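Local coordinates for protein mevalonate kinase, putative (Leishmania major, PDB 2HFS) that probably catalyses the ATP-dependent phosphorylation of (R)-mevalonate to (R)-5-phosphomevalonate, an early step of isoprenoid and sterol biosynthesis, at residues R124-S127 with E128-L132; K220-Y223 with D224-T227; N252-L255 with C256-I259. One frame throughout, in Å; residues are numbered along the deposited sequence.

Contact 1: residues R124-S127 with E128-L132; sequences RALS and ELYQL
The carbonyls of R124, A125 and L126 accept the amides of E128, L129 and Y130 in regular i to i+4 order, and the series then breaks, S127 O being taken by L132 N at 2.8 Å instead. The break lies at Q131, whose phi of +45° swings the chain into the left-handed region. The L132 amide comes in the plane of the S127 carbonyl, on a lone pair, whereas the Y130 amide approaches L126 O almost head on. E128 O is held twice by one residue: Q131 N reaches it at 3.0 Å and the side-chain Q131 NE2 at 2.9 Å. The latter bond is nearly straight, 169°, and uses an in-plane lone pair, so the amide of Q131 is tied back over the turn that its own backbone has just left.

Among the apolar groups, L126 and Y130 run side by side in the same direction, with L126 CD2 against Y130 CE2 at 3.9 Å. Both have CG anti to the carbonyl carbon, which leans them along the same flank, toward L98 of strand 97-103. L126 O sits at the ring edge, 3.4 Å from Y130 CD2. After the reversal, L132 folds back so that its CB meets S127 OG at 3.9 Å, while the S127 hydroxyl is hydrogen-bonded to L134 N. The extended E128 side chain carries its carboxylate to K9, T13, G14 and N16, joining the helix to the N-terminal segment. The whole is a worked case of the Schellman motif, here terminating helix 114-130 of the GHMP kinase N-terminal region.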
loop_
_atom_site.group_PDB
_atom_site.type_symbol
_atom_site.label_atom_id
_atom_site.label_comp_id
_atom_site.label_asym_id
_atom_site.label_seq_id
_atom_site.Cartn_x
_atom_site.Cartn_y
_atom_site.Cartn_z
ATOM N N ARG A 124 1.310 8.677 14.634
ATOM C CA ARG A 124 1.085 7.909 15.852
ATOM C C ARG A 124 2.132 8.214 16.928
ATOM O O ARG A 124 1.778 8.436 18.080
ATOM C CB ARG A 124 1.035 6.403 15.543
ATOM C CG ARG A 124 -0.251 5.957 14.805
ATOM C CD ARG A 124 -0.507 4.445 14.861
ATOM N NE ARG A 124 -1.691 4.034 14.104
ATOM C CZ ARG A 124 -2.947 4.223 14.494
ATOM N NH1 ARG A 124 -3.226 4.841 15.647
ATOM N NH2 ARG A 124 -3.935 3.807 13.720
ATOM N N ALA A 125 3.411 8.231 16.547
ATOM C CA ALA A 125 4.491 8.540 17.507
ATOM C C ALA A 125 4.391 9.953 18.064
ATOM O O ALA A 125 4.643 10.159 19.249
ATOM C CB ALA A 125 5.852 8.317 16.878
ATOM N N LEU A 126 4.049 10.915 17.208
ATOM C CA LEU A 126 3.813 12.288 17.645
ATOM C C LEU A 126 2.650 12.318 18.632
ATOM O O LEU A 126 2.731 12.987 19.687
ATOM C CB LEU A 126 3.545 13.218 16.449
ATOM C CG LEU A 126 4.739 13.496 15.522
ATOM C CD1 LEU A 126 4.265 14.187 14.220
ATOM C CD2 LEU A 126 5.794 14.362 16.229
ATOM N N SER A 127 1.572 11.599 18.302
ATOM C CA SER A 127 0.443 11.525 19.214
ATOM C C SER A 127 0.920 11.033 20.572
ATOM O O SER A 127 0.550 11.598 21.608
ATOM C CB SER A 127 -0.654 10.598 18.676
ATOM O OG SER A 127 -1.762 10.576 19.569
ATOM N N GLU A 128 1.756 9.996 20.574
ATOM C CA GLU A 128 2.288 9.520 21.845
ATOM C C GLU A 128 3.069 10.612 22.567
ATOM O O GLU A 128 2.768 10.938 23.711
ATOM C CB GLU A 128 3.164 8.279 21.710
ATOM C CG GLU A 128 3.647 7.809 23.077
ATOM C CD GLU A 128 4.403 6.501 23.092
ATOM O OE1 GLU A 128 4.408 5.784 22.082
ATOM O OE2 GLU A 128 4.995 6.188 24.151
ATOM N N LEU A 129 4.065 11.178 21.888
ATOM C CA LEU A 129 5.042 12.016 22.554
ATOM C C LEU A 129 4.418 13.311 23.043
ATOM O O LEU A 129 4.756 13.796 24.124
ATOM C CB LEU A 129 6.206 12.311 21.622
ATOM C CG LEU A 129 7.478 12.785 22.339
ATOM C CD1 LEU A 129 8.276 11.568 22.743
ATOM C CD2 LEU A 129 8.291 13.634 21.396
ATOM N N TYR A 130 3.489 13.847 22.251
ATOM C CA TYR A 130 2.764 15.071 22.597
ATOM C C TYR A 130 1.440 14.786 23.326
ATOM O O TYR A 130 0.687 15.713 23.671
ATOM C CB TYR A 130 2.586 15.938 21.334
ATOM C CG TYR A 130 3.928 16.469 20.848
ATOM C CD1 TYR A 130 4.362 17.739 21.203
ATOM C CD2 TYR A 130 4.785 15.668 20.074
ATOM C CE1 TYR A 130 5.613 18.219 20.782
ATOM C CE2 TYR A 130 6.037 16.128 19.664
ATOM C CZ TYR A 130 6.446 17.396 20.033
ATOM O OH TYR A 130 7.669 17.850 19.597
ATOM N N GLN A 131 1.187 13.502 23.586
ATOM C CA GLN A 131 -0.047 13.017 24.226
ATOM C C GLN A 131 -1.295 13.666 23.627
ATOM O O GLN A 131 -2.071 14.332 24.324
ATOM C CB GLN A 131 -0.012 13.205 25.759
ATOM C CG GLN A 131 0.983 12.335 26.509
ATOM C CD GLN A 131 0.533 10.901 26.657
ATOM O OE1 GLN A 131 -0.305 10.594 27.500
ATOM N NE2 GLN A 131 1.112 10.013 25.854
ATOM N N LEU A 132 -1.486 13.454 22.328
ATOM C CA LEU A 132 -2.565 14.118 21.602
ATOM C C LEU A 132 -3.813 13.259 21.583
ATOM O O LEU A 132 -4.895 13.749 21.235
ATOM C CB LEU A 132 -2.146 14.433 20.163
ATOM C CG LEU A 132 -0.873 15.261 19.972
ATOM C CD1 LEU A 132 -0.505 15.343 18.507
ATOM C CD2 LEU A 132 -1.011 16.666 20.608
#

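Contact 2: residues K220-Y223 with D224-T227; sequences KRLY and DNYT
The Y223 ring receives D224 OD1 at its edge, near the ring plane and 3.5 Å from Y223 CD1, with the carboxylate turned 68° against the ring. One turn further on, the methyl T227 CG2 comes to Y223 CE1 at 3.7 Å, approaching obliquely. The other tyrosine, Y226, is turned to the protein interior: its ring lies almost parallel to that of F29, and its hydroxyl is bonded to E35 O.

D224 OD1 is also the atom that K220 seeks. K220 NZ meets it at 2.9 Å in a salt bridge, on the syn lone pair of OD1, the side of the other oxygen. What brings the ammonium there is a bend at chi2 of 59° in a chain that is otherwise extended, which lays the methylenes across the carboxylate; K220 CE is 3.2 Å from D224 OD2. One carboxylate oxygen thus bonds the lysine and packs at the edge of a tyrosine ring, and together these contacts probably limit how far D224 can rotate.

T227 places its hydroxyl between the backbone N and the carbonyl carbon, from where T227 OG1 donates to D224 O at 2.7 Å. That gives the carbonyl a side-chain partner within the same turn and leaves the methyl for Y223. R221 and N225 lie alongside each other, R221 CG at 4.0 Å from N225 ND2, their flat ends tilted by 50°. L222 and Y226 turn to helix 242-258. The set illustrates the i to i+4 salt bridge of an amphipathic alpha-helix, here the outer flank of helix 216-239, which packs against the following helix.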
loop_
_atom_site.group_PDB
_atom_site.type_symbol
_atom_site.label_atom_id
_atom_site.label_comp_id
_atom_site.label_asym_id
_atom_site.label_seq_id
_atom_site.Cartn_x
_atom_site.Cartn_y
_atom_site.Cartn_z
ATOM N N LYS A 220 -16.182 0.749 -21.587
ATOM C CA LYS A 220 -17.366 0.424 -20.809
ATOM C C LYS A 220 -17.542 -1.082 -20.711
ATOM O O LYS A 220 -17.954 -1.596 -19.672
ATOM C CB LYS A 220 -18.620 1.080 -21.411
ATOM C CG LYS A 220 -19.919 0.735 -20.687
ATOM C CD LYS A 220 -19.924 1.143 -19.214
ATOM C CE LYS A 220 -21.324 0.966 -18.616
ATOM N NZ LYS A 220 -21.302 1.040 -17.133
ATOM N N ARG A 221 -17.225 -1.805 -21.788
ATOM C CA ARG A 221 -17.285 -3.269 -21.700
ATOM C C ARG A 221 -16.307 -3.814 -20.639
ATOM O O ARG A 221 -16.704 -4.599 -19.787
ATOM C CB ARG A 221 -17.056 -3.940 -23.056
ATOM C CG ARG A 221 -17.256 -5.440 -22.993
ATOM C CD ARG A 221 -16.995 -6.200 -24.294
ATOM N NE ARG A 221 -15.578 -6.333 -24.632
ATOM C CZ ARG A 221 -15.008 -5.794 -25.713
ATOM N NH1 ARG A 221 -13.712 -5.980 -25.948
ATOM N NH2 ARG A 221 -15.733 -5.072 -26.565
ATOM N N LEU A 222 -15.047 -3.382 -20.686
ATOM C CA LEU A 222 -14.036 -3.833 -19.707
ATOM C C LEU A 222 -14.371 -3.427 -18.270
ATOM O O LEU A 222 -14.125 -4.178 -17.318
ATOM C CB LEU A 222 -12.659 -3.286 -20.082
ATOM C CG LEU A 222 -12.203 -3.591 -21.502
ATOM C CD1 LEU A 222 -10.815 -2.986 -21.776
ATOM C CD2 LEU A 222 -12.233 -5.109 -21.760
ATOM N N TYR A 223 -14.897 -2.217 -18.126
ATOM C CA TYR A 223 -15.356 -1.702 -16.844
ATOM C C TYR A 223 -16.473 -2.564 -16.244
ATOM O O TYR A 223 -16.461 -2.868 -15.048
ATOM C CB TYR A 223 -15.853 -0.263 -17.014
ATOM C CG TYR A 223 -16.399 0.314 -15.734
ATOM C CD1 TYR A 223 -17.748 0.191 -15.411
ATOM C CD2 TYR A 223 -15.557 0.954 -14.827
ATOM C CE1 TYR A 223 -18.250 0.708 -14.215
ATOM C CE2 TYR A 223 -16.050 1.480 -13.638
ATOM C CZ TYR A 223 -17.391 1.353 -13.338
ATOM O OH TYR A 223 -17.866 1.873 -12.159
ATOM N N ASP A 224 -17.456 -2.956 -17.052
ATOM C CA ASP A 224 -18.555 -3.743 -16.487
ATOM C C ASP A 224 -18.052 -5.139 -16.172
ATOM O O ASP A 224 -18.421 -5.723 -15.155
ATOM C CB ASP A 224 -19.747 -3.826 -17.429
ATOM C CG ASP A 224 -20.452 -2.499 -17.607
ATOM O OD1 ASP A 224 -20.405 -1.642 -16.694
ATOM O OD2 ASP A 224 -21.085 -2.246 -18.652
ATOM N N ASN A 225 -17.195 -5.646 -17.053
ATOM C CA ASN A 225 -16.497 -6.906 -16.842
ATOM C C ASN A 225 -15.813 -6.876 -15.487
ATOM O O ASN A 225 -15.845 -7.863 -14.751
ATOM C CB ASN A 225 -15.474 -7.154 -17.965
ATOM C CG ASN A 225 -16.139 -7.586 -19.290
ATOM O OD1 ASN A 225 -17.356 -7.791 -19.353
ATOM N ND2 ASN A 225 -15.338 -7.724 -20.345
ATOM N N TYR A 226 -15.216 -5.730 -15.160
ATOM C CA TYR A 226 -14.613 -5.552 -13.835
ATOM C C TYR A 226 -15.598 -5.630 -12.665
ATOM O O TYR A 226 -15.343 -6.330 -11.672
ATOM C CB TYR A 226 -13.737 -4.294 -13.714
ATOM C CG TYR A 226 -13.237 -4.213 -12.294
ATOM C CD1 TYR A 226 -13.819 -3.321 -11.371
ATOM C CD2 TYR A 226 -12.272 -5.126 -11.825
ATOM C CE1 TYR A 226 -13.403 -3.290 -10.035
ATOM C CE2 TYR A 226 -11.856 -5.113 -10.486
ATOM C CZ TYR A 226 -12.428 -4.201 -9.598
ATOM O OH TYR A 226 -12.014 -4.202 -8.289
ATOM N N THR A 227 -16.707 -4.902 -12.768
ATOM C CA THR A 227 -17.702 -4.843 -11.692
ATOM C C THR A 227 -18.236 -6.231 -11.331
ATOM O O THR A 227 -18.449 -6.516 -10.162
ATOM C CB THR A 227 -18.852 -3.860 -12.008
ATOM O OG1 THR A 227 -19.505 -4.244 -13.229
ATOM C CG2 THR A 227 -18.304 -2.460 -12.267
#

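Contact 3: residues N252-L255 with C256-I259; sequences NHDL and CRQI
L255 O is approached by two amides, Q258 N at 3.1 Å and I259 N at 3.2 Å, and both bonds are weak. This bifurcated i+3 and i+4 arrangement marks the C-terminal end of helix 242-258, where the last turn loses its regularity. I259 N also reaches C256 O, a further i+3 bond. Two residues back along the acceptors the helix is still regular: R257 N bonds to H253 O at 2.9 Å, nearly along the carbonyl direction.

The solvent side carries D254, R257 and Q258. The charged ends of D254 and R257 do not meet, D254 OD1 lying 4.7 Å from R257 NH1; a water donates to D254 OD1 at 2.7 Å and lies at the edge of the R257 guanidinium, in its plane, accepting only weakly from R257 NH1. Q258, whose CG is anti to the carbonyl carbon, lays that atom against D254 O at 3.3 Å and passes its amide across the leucine, with NE2 at 4.1 Å from L255 CD2. L255 also packs on N225 and I229 of helix 216-239.

On a buried flank, C256 packs near L283 of strand 280-284. H253 is fixed there from two directions, ND1 by the amide of L283 and NE2 by E267, an arrangement consistent with a neutral ring protonated at NE2. R257 crosses the imidazole with its aliphatic part rather than its charged end, ring and guanidinium planes being 42° apart, and the closest approach of the two side chains is R257 CG to H253 NE2 at 3.7 Å.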
loop_
_atom_site.group_PDB
_atom_site.type_symbol
_atom_site.label_atom_id
_atom_site.label_comp_id
_atom_site.label_asym_id
_atom_site.label_seq_id
_atom_site.Cartn_x
_atom_site.Cartn_y
_atom_site.Cartn_z
ATOM N N ASN A 252 -8.998 -10.473 -13.024
ATOM C CA ASN A 252 -8.706 -9.054 -12.884
ATOM C C ASN A 252 -7.429 -8.670 -13.601
ATOM O O ASN A 252 -7.408 -7.670 -14.313
ATOM C CB ASN A 252 -8.614 -8.636 -11.394
ATOM C CG ASN A 252 -8.799 -7.109 -11.172
ATOM O OD1 ASN A 252 -8.888 -6.669 -10.023
ATOM N ND2 ASN A 252 -8.853 -6.313 -12.249
ATOM N N HIS A 253 -6.362 -9.444 -13.420
ATOM C CA HIS A 253 -5.124 -9.190 -14.163
ATOM C C HIS A 253 -5.401 -9.157 -15.662
ATOM O O HIS A 253 -4.947 -8.272 -16.382
ATOM C CB HIS A 253 -4.076 -10.269 -13.886
ATOM C CG HIS A 253 -2.779 -10.021 -14.580
ATOM N ND1 HIS A 253 -1.855 -9.102 -14.123
ATOM C CD2 HIS A 253 -2.263 -10.538 -15.721
ATOM C CE1 HIS A 253 -0.820 -9.079 -14.937
ATOM N NE2 HIS A 253 -1.033 -9.951 -15.908
ATOM N N ASP A 254 -6.161 -10.141 -16.136
ATOM C CA ASP A 254 -6.508 -10.196 -17.546
ATOM C C ASP A 254 -7.108 -8.868 -18.016
ATOM O O ASP A 254 -6.649 -8.302 -19.006
ATOM C CB ASP A 254 -7.447 -11.361 -17.820
ATOM C CG ASP A 254 -7.165 -12.029 -19.141
ATOM O OD1 ASP A 254 -5.985 -12.010 -19.570
ATOM O OD2 ASP A 254 -8.041 -12.634 -19.793
ATOM N N LEU A 255 -8.084 -8.341 -17.272
ATOM C CA LEU A 255 -8.688 -7.027 -17.591
ATOM C C LEU A 255 -7.684 -5.853 -17.585
ATOM O O LEU A 255 -7.791 -4.921 -18.389
ATOM C CB LEU A 255 -9.853 -6.737 -16.642
ATOM C CG LEU A 255 -11.095 -7.578 -16.940
ATOM C CD1 LEU A 255 -12.096 -7.438 -15.822
ATOM C CD2 LEU A 255 -11.723 -7.194 -18.285
ATOM N N CYS A 256 -6.726 -5.908 -16.664
ATOM C CA CYS A 256 -5.644 -4.908 -16.575
ATOM C C CYS A 256 -4.756 -4.944 -17.791
ATOM O O CYS A 256 -4.344 -3.907 -18.280
ATOM C CB CYS A 256 -4.811 -5.126 -15.314
ATOM S SG CYS A 256 -5.744 -4.661 -13.847
ATOM N N ARG A 257 -4.474 -6.146 -18.295
ATOM C CA ARG A 257 -3.739 -6.279 -19.546
ATOM C C ARG A 257 -4.498 -5.593 -20.688
ATOM O O ARG A 257 -3.880 -4.999 -21.559
ATOM C CB ARG A 257 -3.515 -7.744 -19.923
ATOM C CG ARG A 257 -2.687 -8.575 -18.958
ATOM C CD ARG A 257 -2.336 -9.927 -19.550
ATOM N NE ARG A 257 -1.501 -9.794 -20.752
ATOM C CZ ARG A 257 -1.137 -10.819 -21.521
ATOM N NH1 ARG A 257 -1.530 -12.050 -21.213
ATOM N NH2 ARG A 257 -0.387 -10.612 -22.598
ATOM N N GLN A 258 -5.833 -5.653 -20.656
ATOM C CA GLN A 258 -6.674 -5.134 -21.741
ATOM C C GLN A 258 -6.827 -3.616 -21.716
ATOM O O GLN A 258 -7.256 -3.032 -22.709
ATOM C CB GLN A 258 -8.051 -5.808 -21.741
ATOM C CG GLN A 258 -7.972 -7.329 -21.888
ATOM C CD GLN A 258 -9.321 -7.994 -22.063
ATOM O OE1 GLN A 258 -10.097 -7.631 -22.949
ATOM N NE2 GLN A 258 -9.577 -9.011 -21.259
ATOM N N ILE A 259 -6.483 -2.981 -20.595
ATOM C CA ILE A 259 -6.409 -1.515 -20.551
ATOM C C ILE A 259 -4.960 -1.048 -20.670
ATOM O O ILE A 259 -4.633 0.113 -20.386
ATOM C CB ILE A 259 -7.103 -0.909 -19.306
ATOM C CG1 ILE A 259 -6.500 -1.462 -18.007
ATOM C CG2 ILE A 259 -8.610 -1.122 -19.383
ATOM C CD1 ILE A 259 -6.718 -0.545 -16.812
HETATM O O HOH W 1 -3.668 -12.945 -18.618
#

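Read from the N terminus, the contacts come strictly in series: contact 1 ends before contact 2 opens, and contact 2 before contact 3. Each is local to an unbroken run of eight or nine residues, along a helix or at its C-terminal end, so none closes a long loop, and none nests in or crosses another. Contact 1 finishes helix 114-130 against the mixed sheet. It stands alone, its centre 45 Å from that of contact 2 and across the chain's centre. Contacts 2 and 3 lie on successive helices, 216-239 and 242-258, with centres 10 Å apart. There they meet: Y226 packs on N252, and L222 on Q258 and I259, tying the helical pair beside the antiparallel sheet.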